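Local coordinates for protein quinoline 2-oxidoreductase large subunit (Pseudomonas putida, PDB 1T3Q) that probably oxidises quinoline at carbon 2 as a molybdenum hydroxylase, binding molybdenum together with pterin cytosine dinucleotide, at residues A35-S40 and I218-T223; A206-E211 and L266-L271; F228-V233 and I239-I244. All coordinates share one frame; numbering follows the deposited sequence.

In the fold
All three contacts gather round one edge region of a mixed sheet. Interactions 1 and 2 take up neighbouring strands, 216-221 and 205-211, from opposite faces: the loop 35-40 lies on one side, over Trp220, and helix 263-275 on the other, under Ala206 and Ala208. Interaction 3 ties helix 226-237, which shares the second face, to the loop leading into the outermost strand 244-247. Interaction 1 is partly buried and apolar, made by leucines on an indole; interaction 2 is buried, with small side chains against a helix; interaction 3, also buried, is charged and borders the second subunit. Val233 touches Cys269 and Leu266, joining interaction 3 to 2.

Interaction 1: residues A35-S40 and I218-T223; sequences ADLVLS and ILWTAT
Trp220, against which Leu37 and Leu39 pack, is held in its strand by a backbone hydrogen bond from Trp220 N to Val207 O. That bond joins antiparallel neighbours of a mixed sheet, and the loop 35-40 crosses the face of the sheet from which the indole projects. The segment 35-40 belongs to the a/b hammerhead region and the strand to a molybdopterin cofactor-binding domain, so the contact joins two parts of the chain far apart in sequence. Leu37 gives a CH-pi contact: its CD2 stands 3.4 Å from the centroid of the five-membered ring of Trp220, only 14° off the normal. CG of Leu37 anti to the backbone N (chi1 -178°) carries the CD2 branch over the ring; the two side chains cross at about a right angle. On the opposite face Ile218 CG2, from within the strand, lies 3.4 Å above the plane near the outer rim of the six-membered ring. Leu39 approaches that ring obliquely, CD1 lying 3.4 Å from Trp220 CZ3, and it also rests on Val207. Trp220 NE1 is hydrogen-bonded to a glycerol, probably from the crystallisation liquor. Beside the leucines, Asp36 forms salt bridges with Arg36 and Lys45 of the small subunit, which places this loop at a subunit interface. Past the strand the chain bends in an inverse gamma turn just ahead of Gln224, a residue of the molybdenum pocket; the turn is centred on Ala222 and closed by a weak bond of 2.9 Å from Thr223 N to Thr221 O.

Interaction 2: residues A206-E211 and L266-L271; sequences AVAQYE and LLVCLL
The methyl group of Ala208 sits over one face of the Val268-Cys269 peptide, the flat group formed by Val268 C, Val268 O and Cys269 N; the other face looks into the helix's own interior. At the borders of this flat group stand the side chains of Val268 and Cys269, both reaching CB of Ala208. The arrangement is alpha/beta packing, a helix laid on the face of a mixed sheet. Helix 263-275 belongs to the connection between strands 244-247 and 279-282, which run the same way with strands 216-221 and 205-211 between them. Its segment runs nearly parallel to 206-211, the axes 7.1 Å apart at closest and inclined by 29°. Such a close approach goes with the small residue at its centre: Ala208 CB comes to 3.3 Å from Val268 O. The CA atoms nearest each other across the segments are those of Ala208 and Cys269, 5.2 Å apart. Val268 turns both methyls to the strand. Its chi1 of -68° sets CG1 anti to the carbonyl carbon, near Ala206 O, and leaves CG2 facing Ala208 CB at 3.8 Å. The same Val268 CG2 is 4.3 Å from Ala206 CB, a looser touch. Between these alanines Val207 points away, to the sheet face where Leu39 lies. One turn further along the helix, Ser272 OG adds a polar tie, hydrogen-bonded to Tyr210 N and weakly to Ala208 O. Beside the strand, Leu217 and Leu219 continue the apolar floor under Cys269, whose own sulfur, SG, ends 4.1 Å from Ala208 CB.

Interaction 3: residues F228-V233 and I239-I244; sequences FVRTMV and IPEHLI
Arg230 makes the tight part of this contact, its NE giving Ile244 O a hydrogen bond of 2.8 Å with an N-H...O angle of 148°. The oxygen lies at the edge of the guanidinium, near its plane, while Glu241 CG covers one face from 3.7 Å above. An arm extended from CG to NE carries the charged group there. Glu241 OE1 forms a salt bridge with Arg230 NH2 at 3.5 Å, well out of the guanidinium plane and so electrostatic rather than directed; OE1 is also 2.9 Å from Thr231 OG1, itself hydrogen-bonded to Tyr540 OH and Ser227 O. Glu241 OE2 is hydrogen-bonded to Thr494, and Arg230 NH1 salt-bridged to Asp492, both of the second subunit. A leucine in place of Arg230 would probably leave Ile244 O without this donor and deprive Glu241 and that Asp492 of this positive charge. Looser is the apolar part, where Val233 CG1 meets Ile244 CD1 at 3.9 Å. A water 2.6 Å from His242 O, to which it donates, is held only weakly by Arg230 NH1. Helix 226-237 is thus tied to the loop returning from it, within a beta-alpha-beta crossover between the adjacent parallel strands 216-221 and 244-247.

Interaction 1: residues A35-S40 and I218-T223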
ATOM      1  N   ALA B  35      -2.758 -13.900  -2.503  1.00 13.15           N
ATOM      2  CA  ALA B  35      -2.207 -14.618  -1.357  1.00 13.26           C
ATOM      3  C   ALA B  35      -0.855 -14.068  -0.905  1.00 14.55           C
ATOM      4  O   ALA B  35      -0.400 -14.362   0.200  1.00 15.37           O
ATOM      5  CB  ALA B  35      -2.086 -16.112  -1.683  1.00 11.09           C
ATOM      6  N   ASP B  36      -0.210 -13.268  -1.751  1.00 15.53           N
ATOM      7  CA  ASP B  36       1.093 -12.703  -1.403  1.00 16.53           C
ATOM      8  C   ASP B  36       0.974 -11.448  -0.550  1.00 17.54           C
ATOM      9  O   ASP B  36       1.946 -11.017   0.068  1.00 18.03           O
ATOM     10  CB  ASP B  36       1.898 -12.368  -2.671  1.00 15.28           C
ATOM     11  CG  ASP B  36       2.027 -13.553  -3.609  1.00 16.09           C
ATOM     12  OD1 ASP B  36       2.050 -14.691  -3.104  1.00 18.08           O
ATOM     13  OD2 ASP B  36       2.115 -13.353  -4.846  1.00 17.49           O
ATOM     14  N   LEU B  37      -0.218 -10.864  -0.505  1.00 16.08           N
ATOM     15  CA  LEU B  37      -0.423  -9.644   0.264  1.00 16.63           C
ATOM     16  C   LEU B  37      -0.258  -9.862   1.765  1.00 16.93           C
ATOM     17  O   LEU B  37      -0.754 -10.838   2.323  1.00 18.16           O
ATOM     18  CB  LEU B  37      -1.815  -9.067  -0.025  1.00 18.78           C
ATOM     19  CG  LEU B  37      -2.169  -7.744   0.667  1.00 21.20           C
ATOM     20  CD1 LEU B  37      -1.374  -6.603   0.051  1.00 20.54           C
ATOM     21  CD2 LEU B  37      -3.666  -7.475   0.517  1.00 21.17           C
ATOM     22  N   VAL B  38       0.454  -8.942   2.408  1.00 19.61           N
ATOM     23  CA  VAL B  38       0.676  -9.007   3.846  1.00 20.42           C
ATOM     24  C   VAL B  38       0.222  -7.705   4.489  1.00 21.30           C
ATOM     25  O   VAL B  38       0.699  -6.627   4.130  1.00 19.92           O
ATOM     26  CB  VAL B  38       2.173  -9.226   4.185  1.00 21.32           C
ATOM     27  CG1 VAL B  38       2.385  -9.134   5.702  1.00 22.97           C
ATOM     28  CG2 VAL B  38       2.626 -10.596   3.677  1.00 20.39           C
ATOM     29  N   LEU B  39      -0.711  -7.810   5.428  1.00 20.16           N
ATOM     30  CA  LEU B  39      -1.218  -6.643   6.140  1.00 22.41           C
ATOM     31  C   LEU B  39      -1.028  -6.861   7.639  1.00 24.02           C
ATOM     32  O   LEU B  39      -1.212  -7.971   8.144  1.00 23.82           O
ATOM     33  CB  LEU B  39      -2.701  -6.419   5.838  1.00 21.18           C
ATOM     34  CG  LEU B  39      -3.097  -6.081   4.401  1.00 21.86           C
ATOM     35  CD1 LEU B  39      -4.584  -5.794   4.356  1.00 21.29           C
ATOM     36  CD2 LEU B  39      -2.308  -4.878   3.900  1.00 23.50           C
ATOM     37  N   SER B  40      -0.654  -5.800   8.341  1.00 24.11           N
ATOM     38  CA  SER B  40      -0.427  -5.867   9.778  1.00 26.14           C
ATOM     39  C   SER B  40      -1.679  -6.325  10.522  1.00 24.64           C
ATOM     40  O   SER B  40      -2.787  -5.868  10.234  1.00 23.76           O
ATOM     41  CB  SER B  40       0.014  -4.491  10.297  1.00 27.01           C
ATOM     42  OG  SER B  40       0.238  -4.527  11.697  1.00 34.25           O
ATOM     43  N   ILE B 218     -11.105  -1.162   2.307  1.00 17.22           N
ATOM     44  CA  ILE B 218     -10.292  -1.500   1.145  1.00 15.55           C
ATOM     45  C   ILE B 218     -10.450  -3.005   0.992  1.00 14.62           C
ATOM     46  O   ILE B 218     -10.216  -3.756   1.939  1.00 15.31           O
ATOM     47  CB  ILE B 218      -8.788  -1.200   1.348  1.00 16.25           C
ATOM     48  CG1 ILE B 218      -8.560   0.300   1.529  1.00 18.89           C
ATOM     49  CG2 ILE B 218      -7.996  -1.699   0.136  1.00 17.14           C
ATOM     50  CD1 ILE B 218      -7.096   0.667   1.752  1.00 20.74           C
ATOM     51  N   LEU B 219     -10.878  -3.438  -0.184  1.00 13.83           N
ATOM     52  CA  LEU B 219     -11.038  -4.853  -0.456  1.00 15.22           C
ATOM     53  C   LEU B 219     -10.120  -5.264  -1.591  1.00 15.33           C
ATOM     54  O   LEU B 219     -10.299  -4.826  -2.733  1.00 16.45           O
ATOM     55  CB  LEU B 219     -12.482  -5.179  -0.852  1.00 12.51           C
ATOM     56  CG  LEU B 219     -12.709  -6.615  -1.350  1.00 13.04           C
ATOM     57  CD1 LEU B 219     -12.402  -7.614  -0.239  1.00 14.44           C
ATOM     58  CD2 LEU B 219     -14.156  -6.772  -1.814  1.00 16.26           C
ATOM     59  N   TRP B 220      -9.123  -6.080  -1.267  1.00 15.41           N
ATOM     60  CA  TRP B 220      -8.205  -6.608  -2.269  1.00 15.47           C
ATOM     61  C   TRP B 220      -8.868  -7.901  -2.713  1.00 15.67           C
ATOM     62  O   TRP B 220      -9.241  -8.719  -1.880  1.00 16.16           O
ATOM     63  CB  TRP B 220      -6.852  -6.958  -1.651  1.00 16.44           C
ATOM     64  CG  TRP B 220      -5.951  -5.804  -1.391  1.00 17.51           C
ATOM     65  CD1 TRP B 220      -4.966  -5.329  -2.214  1.00 17.00           C
ATOM     66  CD2 TRP B 220      -5.901  -5.012  -0.202  1.00 19.80           C
ATOM     67  NE1 TRP B 220      -4.301  -4.293  -1.599  1.00 20.42           N
ATOM     68  CE2 TRP B 220      -4.855  -4.080  -0.365  1.00 18.27           C
ATOM     69  CE3 TRP B 220      -6.640  -5.004   0.988  1.00 20.90           C
ATOM     70  CZ2 TRP B 220      -4.524  -3.144   0.623  1.00 23.17           C
ATOM     71  CZ3 TRP B 220      -6.311  -4.074   1.973  1.00 24.44           C
ATOM     72  CH2 TRP B 220      -5.261  -3.155   1.783  1.00 23.87           C
ATOM     73  N   THR B 221      -9.055  -8.085  -4.013  1.00 13.44           N
ATOM     74  CA  THR B 221      -9.667  -9.318  -4.478  1.00 15.16           C
ATOM     75  C   THR B 221      -9.214  -9.687  -5.879  1.00 15.61           C
ATOM     76  O   THR B 221      -9.036  -8.817  -6.728  1.00 16.87           O
ATOM     77  CB  THR B 221     -11.219  -9.238  -4.440  1.00 15.33           C
ATOM     78  OG1 THR B 221     -11.763 -10.414  -5.047  1.00 17.67           O
ATOM     79  CG2 THR B 221     -11.733  -8.004  -5.172  1.00 15.52           C
ATOM     80  N   ALA B 222      -9.006 -10.982  -6.100  1.00 16.53           N
ATOM     81  CA  ALA B 222      -8.588 -11.486  -7.405  1.00 17.27           C
ATOM     82  C   ALA B 222      -9.844 -11.536  -8.271  1.00 15.72           C
ATOM     83  O   ALA B 222     -10.455 -12.590  -8.445  1.00 15.11           O
ATOM     84  CB  ALA B 222      -7.988 -12.875  -7.263  1.00 17.40           C
ATOM     85  N   THR B 223     -10.221 -10.384  -8.808  1.00 15.48           N
ATOM     86  CA  THR B 223     -11.423 -10.292  -9.625  1.00 15.06           C
ATOM     87  C   THR B 223     -11.168  -9.721 -11.012  1.00 15.45           C
ATOM     88  O   THR B 223     -10.180  -9.016 -11.243  1.00 15.17           O
ATOM     89  CB  THR B 223     -12.483  -9.410  -8.922  1.00 13.66           C
ATOM     90  OG1 THR B 223     -13.670  -9.356  -9.721  1.00 16.08           O
ATOM     91  CG2 THR B 223     -11.952  -7.987  -8.734  1.00 15.02           C
TER

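Interaction 2: residues A206-E211 and L266-L271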
ATOM      1  N   ALA B 206      -9.403 -13.104  -1.325  1.00 16.50           N
ATOM      2  CA  ALA B 206      -9.694 -11.707  -1.075  1.00 15.98           C
ATOM      3  C   ALA B 206      -9.255 -11.346   0.339  1.00 17.59           C
ATOM      4  O   ALA B 206      -9.222 -12.199   1.225  1.00 17.78           O
ATOM      5  CB  ALA B 206     -11.188 -11.438  -1.258  1.00 14.70           C
ATOM      6  N   VAL B 207      -8.904 -10.079   0.534  1.00 16.89           N
ATOM      7  CA  VAL B 207      -8.474  -9.580   1.832  1.00 18.23           C
ATOM      8  C   VAL B 207      -9.150  -8.234   2.033  1.00 18.70           C
ATOM      9  O   VAL B 207      -9.047  -7.349   1.182  1.00 18.35           O
ATOM     10  CB  VAL B 207      -6.936  -9.373   1.892  1.00 19.72           C
ATOM     11  CG1 VAL B 207      -6.529  -8.874   3.271  1.00 21.91           C
ATOM     12  CG2 VAL B 207      -6.221 -10.677   1.576  1.00 17.47           C
ATOM     13  N   ALA B 208      -9.855  -8.084   3.150  1.00 17.14           N
ATOM     14  CA  ALA B 208     -10.540  -6.835   3.441  1.00 18.63           C
ATOM     15  C   ALA B 208      -9.899  -6.122   4.624  1.00 19.20           C
ATOM     16  O   ALA B 208      -9.450  -6.753   5.576  1.00 18.26           O
ATOM     17  CB  ALA B 208     -12.018  -7.103   3.735  1.00 18.90           C
ATOM     18  N   GLN B 209      -9.856  -4.800   4.548  1.00 19.79           N
ATOM     19  CA  GLN B 209      -9.304  -4.000   5.621  1.00 20.15           C
ATOM     20  C   GLN B 209     -10.259  -2.848   5.882  1.00 20.88           C
ATOM     21  O   GLN B 209     -10.362  -1.914   5.078  1.00 19.21           O
ATOM     22  CB  GLN B 209      -7.925  -3.450   5.246  1.00 22.90           C
ATOM     23  CG  GLN B 209      -7.268  -2.645   6.366  1.00 24.60           C
ATOM     24  CD  GLN B 209      -5.877  -2.165   5.995  1.00 28.62           C
ATOM     25  OE1 GLN B 209      -4.906  -2.428   6.706  1.00 30.56           O
ATOM     26  NE2 GLN B 209      -5.775  -1.459   4.877  1.00 28.55           N
ATOM     27  N   TYR B 210     -10.975  -2.933   6.997  1.00 19.04           N
ATOM     28  CA  TYR B 210     -11.910  -1.885   7.371  1.00 18.62           C
ATOM     29  C   TYR B 210     -11.275  -1.050   8.467  1.00 18.86           C
ATOM     30  O   TYR B 210     -10.758  -1.590   9.446  1.00 19.76           O
ATOM     31  CB  TYR B 210     -13.220  -2.479   7.887  1.00 19.74           C
ATOM     32  CG  TYR B 210     -14.248  -1.417   8.170  1.00 20.55           C
ATOM     33  CD1 TYR B 210     -15.028  -0.892   7.146  1.00 22.22           C
ATOM     34  CD2 TYR B 210     -14.400  -0.893   9.454  1.00 22.91           C
ATOM     35  CE1 TYR B 210     -15.940   0.136   7.388  1.00 24.92           C
ATOM     36  CE2 TYR B 210     -15.307   0.134   9.709  1.00 24.85           C
ATOM     37  CZ  TYR B 210     -16.074   0.643   8.669  1.00 26.53           C
ATOM     38  OH  TYR B 210     -16.963   1.668   8.906  1.00 29.01           O
ATOM     39  N   GLU B 211     -11.310   0.267   8.298  1.00 17.98           N
ATOM     40  CA  GLU B 211     -10.736   1.188   9.270  1.00 19.31           C
ATOM     41  C   GLU B 211     -11.850   2.034   9.883  1.00 18.82           C
ATOM     42  O   GLU B 211     -12.397   2.918   9.229  1.00 16.81           O
ATOM     43  CB  GLU B 211      -9.707   2.090   8.590  1.00 19.71           C
ATOM     44  CG  GLU B 211      -9.118   3.127   9.522  1.00 21.70           C
ATOM     45  CD  GLU B 211      -8.483   2.498  10.746  1.00 23.29           C
ATOM     46  OE1 GLU B 211      -8.639   3.061  11.850  1.00 26.21           O
ATOM     47  OE2 GLU B 211      -7.830   1.439  10.605  1.00 22.54           O
ATOM     48  N   LEU B 266     -17.911 -10.639   0.164  1.00 18.92           N
ATOM     49  CA  LEU B 266     -18.732  -9.839   1.050  1.00 18.10           C
ATOM     50  C   LEU B 266     -18.379 -10.195   2.483  1.00 16.62           C
ATOM     51  O   LEU B 266     -18.233  -9.314   3.327  1.00 17.21           O
ATOM     52  CB  LEU B 266     -20.221 -10.106   0.796  1.00 19.89           C
ATOM     53  CG  LEU B 266     -20.730  -9.764  -0.607  1.00 22.12           C
ATOM     54  CD1 LEU B 266     -22.232 -10.022  -0.679  1.00 25.21           C
ATOM     55  CD2 LEU B 266     -20.429  -8.315  -0.923  1.00 23.64           C
ATOM     56  N   LEU B 267     -18.214 -11.488   2.744  1.00 16.64           N
ATOM     57  CA  LEU B 267     -17.901 -11.945   4.089  1.00 17.05           C
ATOM     58  C   LEU B 267     -16.645 -11.331   4.677  1.00 17.12           C
ATOM     59  O   LEU B 267     -16.663 -10.890   5.824  1.00 18.61           O
ATOM     60  CB  LEU B 267     -17.817 -13.471   4.131  1.00 16.53           C
ATOM     61  CG  LEU B 267     -19.164 -14.195   4.007  1.00 18.67           C
ATOM     62  CD1 LEU B 267     -18.935 -15.678   3.798  1.00 16.40           C
ATOM     63  CD2 LEU B 267     -20.009 -13.947   5.272  1.00 15.86           C
ATOM     64  N   VAL B 268     -15.549 -11.279   3.920  1.00 17.41           N
ATOM     65  CA  VAL B 268     -14.343 -10.693   4.495  1.00 16.33           C
ATOM     66  C   VAL B 268     -14.545  -9.228   4.862  1.00 16.92           C
ATOM     67  O   VAL B 268     -13.988  -8.753   5.849  1.00 16.64           O
ATOM     68  CB  VAL B 268     -13.108 -10.843   3.568  1.00 18.38           C
ATOM     69  CG1 VAL B 268     -12.721 -12.314   3.481  1.00 16.61           C
ATOM     70  CG2 VAL B 268     -13.406 -10.282   2.184  1.00 17.15           C
ATOM     71  N   CYS B 269     -15.355  -8.513   4.085  1.00 17.12           N
ATOM     72  CA  CYS B 269     -15.617  -7.109   4.387  1.00 18.31           C
ATOM     73  C   CYS B 269     -16.397  -7.011   5.690  1.00 17.39           C
ATOM     74  O   CYS B 269     -16.090  -6.185   6.551  1.00 18.05           O
ATOM     75  CB  CYS B 269     -16.421  -6.453   3.262  1.00 18.35           C
ATOM     76  SG  CYS B 269     -15.516  -6.327   1.700  1.00 19.84           S
ATOM     77  N   LEU B 270     -17.412  -7.860   5.827  1.00 18.24           N
ATOM     78  CA  LEU B 270     -18.232  -7.869   7.030  1.00 17.32           C
ATOM     79  C   LEU B 270     -17.393  -8.267   8.239  1.00 17.45           C
ATOM     80  O   LEU B 270     -17.507  -7.674   9.306  1.00 17.74           O
ATOM     81  CB  LEU B 270     -19.400  -8.847   6.863  1.00 17.26           C
ATOM     82  CG  LEU B 270     -20.460  -8.467   5.823  1.00 18.24           C
ATOM     83  CD1 LEU B 270     -21.486  -9.577   5.709  1.00 17.41           C
ATOM     84  CD2 LEU B 270     -21.132  -7.159   6.223  1.00 19.27           C
ATOM     85  N   LEU B 271     -16.540  -9.267   8.056  1.00 16.94           N
ATOM     86  CA  LEU B 271     -15.687  -9.750   9.132  1.00 16.31           C
ATOM     87  C   LEU B 271     -14.652  -8.721   9.565  1.00 16.67           C
ATOM     88  O   LEU B 271     -14.428  -8.522  10.762  1.00 16.78           O
ATOM     89  CB  LEU B 271     -14.997 -11.048   8.703  1.00 15.42           C
ATOM     90  CG  LEU B 271     -15.921 -12.265   8.582  1.00 17.86           C
ATOM     91  CD1 LEU B 271     -15.222 -13.386   7.822  1.00 18.69           C
ATOM     92  CD2 LEU B 271     -16.335 -12.729   9.984  1.00 17.52           C
TER

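Interaction 3: residues F228-V233 and I239-I244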
ATOM      1  N   PHE B 228     -17.553  -3.509 -10.381  1.00 17.68           N
ATOM      2  CA  PHE B 228     -18.759  -4.281 -10.099  1.00 18.23           C
ATOM      3  C   PHE B 228     -18.760  -4.735  -8.639  1.00 19.09           C
ATOM      4  O   PHE B 228     -19.760  -4.599  -7.933  1.00 18.18           O
ATOM      5  CB  PHE B 228     -18.801  -5.490 -11.036  1.00 18.68           C
ATOM      6  CG  PHE B 228     -19.752  -6.570 -10.612  1.00 21.26           C
ATOM      7  CD1 PHE B 228     -21.129  -6.404 -10.735  1.00 22.95           C
ATOM      8  CD2 PHE B 228     -19.266  -7.774 -10.113  1.00 21.02           C
ATOM      9  CE1 PHE B 228     -22.008  -7.428 -10.369  1.00 21.31           C
ATOM     10  CE2 PHE B 228     -20.138  -8.803  -9.744  1.00 24.09           C
ATOM     11  CZ  PHE B 228     -21.511  -8.627  -9.874  1.00 22.90           C
ATOM     12  N   VAL B 229     -17.631  -5.274  -8.187  1.00 18.10           N
ATOM     13  CA  VAL B 229     -17.525  -5.740  -6.810  1.00 17.00           C
ATOM     14  C   VAL B 229     -17.742  -4.597  -5.822  1.00 16.95           C
ATOM     15  O   VAL B 229     -18.472  -4.746  -4.839  1.00 18.55           O
ATOM     16  CB  VAL B 229     -16.146  -6.397  -6.555  1.00 16.57           C
ATOM     17  CG1 VAL B 229     -15.993  -6.759  -5.079  1.00 16.82           C
ATOM     18  CG2 VAL B 229     -16.011  -7.646  -7.411  1.00 18.57           C
ATOM     19  N   ARG B 230     -17.109  -3.457  -6.083  1.00 16.11           N
ATOM     20  CA  ARG B 230     -17.245  -2.297  -5.210  1.00 17.90           C
ATOM     21  C   ARG B 230     -18.712  -1.893  -5.049  1.00 18.93           C
ATOM     22  O   ARG B 230     -19.194  -1.704  -3.933  1.00 17.83           O
ATOM     23  CB  ARG B 230     -16.444  -1.117  -5.771  1.00 17.26           C
ATOM     24  CG  ARG B 230     -16.649   0.205  -5.020  1.00 19.42           C
ATOM     25  CD  ARG B 230     -15.774   1.285  -5.609  1.00 23.38           C
ATOM     26  NE  ARG B 230     -15.977   2.608  -5.010  1.00 25.96           N
ATOM     27  CZ  ARG B 230     -16.548   3.635  -5.638  1.00 24.72           C
ATOM     28  NH1 ARG B 230     -16.680   4.803  -5.022  1.00 25.30           N
ATOM     29  NH2 ARG B 230     -16.994   3.493  -6.880  1.00 24.29           N
ATOM     30  N   THR B 231     -19.416  -1.764  -6.168  1.00 19.54           N
ATOM     31  CA  THR B 231     -20.824  -1.379  -6.139  1.00 19.55           C
ATOM     32  C   THR B 231     -21.696  -2.417  -5.431  1.00 19.57           C
ATOM     33  O   THR B 231     -22.608  -2.053  -4.683  1.00 20.50           O
ATOM     34  CB  THR B 231     -21.369  -1.168  -7.567  1.00 20.61           C
ATOM     35  OG1 THR B 231     -20.535  -0.235  -8.265  1.00 19.73           O
ATOM     36  CG2 THR B 231     -22.791  -0.618  -7.516  1.00 22.28           C
ATOM     37  N   MET B 232     -21.425  -3.701  -5.653  1.00 19.21           N
ATOM     38  CA  MET B 232     -22.222  -4.744  -5.019  1.00 20.52           C
ATOM     39  C   MET B 232     -21.965  -4.854  -3.520  1.00 20.43           C
ATOM     40  O   MET B 232     -22.885  -5.150  -2.752  1.00 19.98           O
ATOM     41  CB  MET B 232     -21.993  -6.102  -5.695  1.00 22.16           C
ATOM     42  CG  MET B 232     -22.426  -6.152  -7.162  1.00 25.54           C
ATOM     43  SD  MET B 232     -24.110  -5.531  -7.460  1.00 31.59           S
ATOM     44  CE  MET B 232     -23.736  -3.929  -8.019  1.00 29.00           C
ATOM     45  N   VAL B 233     -20.725  -4.630  -3.095  1.00 18.98           N
ATOM     46  CA  VAL B 233     -20.431  -4.680  -1.667  1.00 20.29           C
ATOM     47  C   VAL B 233     -21.207  -3.545  -1.000  1.00 21.06           C
ATOM     48  O   VAL B 233     -21.805  -3.721   0.067  1.00 20.54           O
ATOM     49  CB  VAL B 233     -18.929  -4.490  -1.376  1.00 19.78           C
ATOM     50  CG1 VAL B 233     -18.708  -4.276   0.120  1.00 20.60           C
ATOM     51  CG2 VAL B 233     -18.157  -5.715  -1.838  1.00 21.16           C
ATOM     52  N   ILE B 239     -22.984  -0.329   2.773  1.00 22.43           N
ATOM     53  CA  ILE B 239     -21.828   0.485   3.123  1.00 22.15           C
ATOM     54  C   ILE B 239     -21.751   1.564   2.045  1.00 21.22           C
ATOM     55  O   ILE B 239     -21.845   1.262   0.859  1.00 21.65           O
ATOM     56  CB  ILE B 239     -20.530  -0.361   3.119  1.00 22.39           C
ATOM     57  CG1 ILE B 239     -20.606  -1.421   4.225  1.00 24.76           C
ATOM     58  CG2 ILE B 239     -19.309   0.537   3.313  1.00 18.43           C
ATOM     59  CD1 ILE B 239     -19.386  -2.332   4.315  1.00 24.68           C
ATOM     60  N   PRO B 240     -21.611   2.841   2.442  1.00 21.38           N
ATOM     61  CA  PRO B 240     -21.536   3.911   1.439  1.00 20.50           C
ATOM     62  C   PRO B 240     -20.458   3.600   0.406  1.00 21.46           C
ATOM     63  O   PRO B 240     -19.321   3.302   0.758  1.00 19.56           O
ATOM     64  CB  PRO B 240     -21.246   5.159   2.274  1.00 22.11           C
ATOM     65  CG  PRO B 240     -20.635   4.616   3.536  1.00 26.92           C
ATOM     66  CD  PRO B 240     -21.412   3.365   3.802  1.00 22.65           C
ATOM     67  N   GLU B 241     -20.832   3.671  -0.869  1.00 20.42           N
ATOM     68  CA  GLU B 241     -19.927   3.334  -1.964  1.00 19.64           C
ATOM     69  C   GLU B 241     -18.634   4.129  -2.044  1.00 19.82           C
ATOM     70  O   GLU B 241     -17.583   3.574  -2.374  1.00 19.10           O
ATOM     71  CB  GLU B 241     -20.670   3.439  -3.304  1.00 21.12           C
ATOM     72  CG  GLU B 241     -19.937   2.779  -4.459  1.00 22.78           C
ATOM     73  CD  GLU B 241     -20.700   2.861  -5.772  1.00 25.60           C
ATOM     74  OE1 GLU B 241     -20.277   2.190  -6.739  1.00 28.35           O
ATOM     75  OE2 GLU B 241     -21.711   3.595  -5.839  1.00 25.17           O
ATOM     76  N   HIS B 242     -18.697   5.423  -1.753  1.00 17.82           N
ATOM     77  CA  HIS B 242     -17.502   6.246  -1.840  1.00 18.58           C
ATOM     78  C   HIS B 242     -16.474   5.901  -0.768  1.00 17.81           C
ATOM     79  O   HIS B 242     -15.314   6.297  -0.864  1.00 17.77           O
ATOM     80  CB  HIS B 242     -17.873   7.730  -1.750  1.00 19.81           C
ATOM     81  CG  HIS B 242     -18.610   8.095  -0.500  1.00 19.63           C
ATOM     82  ND1 HIS B 242     -18.213   9.128   0.321  1.00 21.54           N
ATOM     83  CD2 HIS B 242     -19.740   7.592   0.049  1.00 18.58           C
ATOM     84  CE1 HIS B 242     -19.070   9.248   1.320  1.00 20.87           C
ATOM     85  NE2 HIS B 242     -20.006   8.328   1.177  1.00 21.18           N
ATOM     86  N   LEU B 243     -16.900   5.165   0.253  1.00 17.62           N
ATOM     87  CA  LEU B 243     -15.997   4.777   1.333  1.00 18.33           C
ATOM     88  C   LEU B 243     -15.410   3.393   1.075  1.00 18.03           C
ATOM     89  O   LEU B 243     -14.843   2.770   1.972  1.00 19.67           O
ATOM     90  CB  LEU B 243     -16.739   4.780   2.675  1.00 17.98           C
ATOM     91  CG  LEU B 243     -17.330   6.135   3.074  1.00 17.93           C
ATOM     92  CD1 LEU B 243     -18.016   6.038   4.429  1.00 19.98           C
ATOM     93  CD2 LEU B 243     -16.215   7.166   3.120  1.00 20.79           C
ATOM     94  N   ILE B 244     -15.553   2.913  -0.154  1.00 17.53           N
ATOM     95  CA  ILE B 244     -15.030   1.603  -0.513  1.00 17.63           C
ATOM     96  C   ILE B 244     -14.080   1.676  -1.698  1.00 18.40           C
ATOM     97  O   ILE B 244     -14.361   2.350  -2.695  1.00 17.60           O
ATOM     98  CB  ILE B 244     -16.149   0.626  -0.924  1.00 17.57           C
ATOM     99  CG1 ILE B 244     -17.178   0.473   0.198  1.00 17.50           C
ATOM    100  CG2 ILE B 244     -15.541  -0.731  -1.278  1.00 16.40           C
ATOM    101  CD1 ILE B 244     -18.353  -0.434  -0.178  1.00 18.71           C
TER
HETATM  102  O   HOH W   1     -14.692   6.573  -3.407  1.00 16.97           O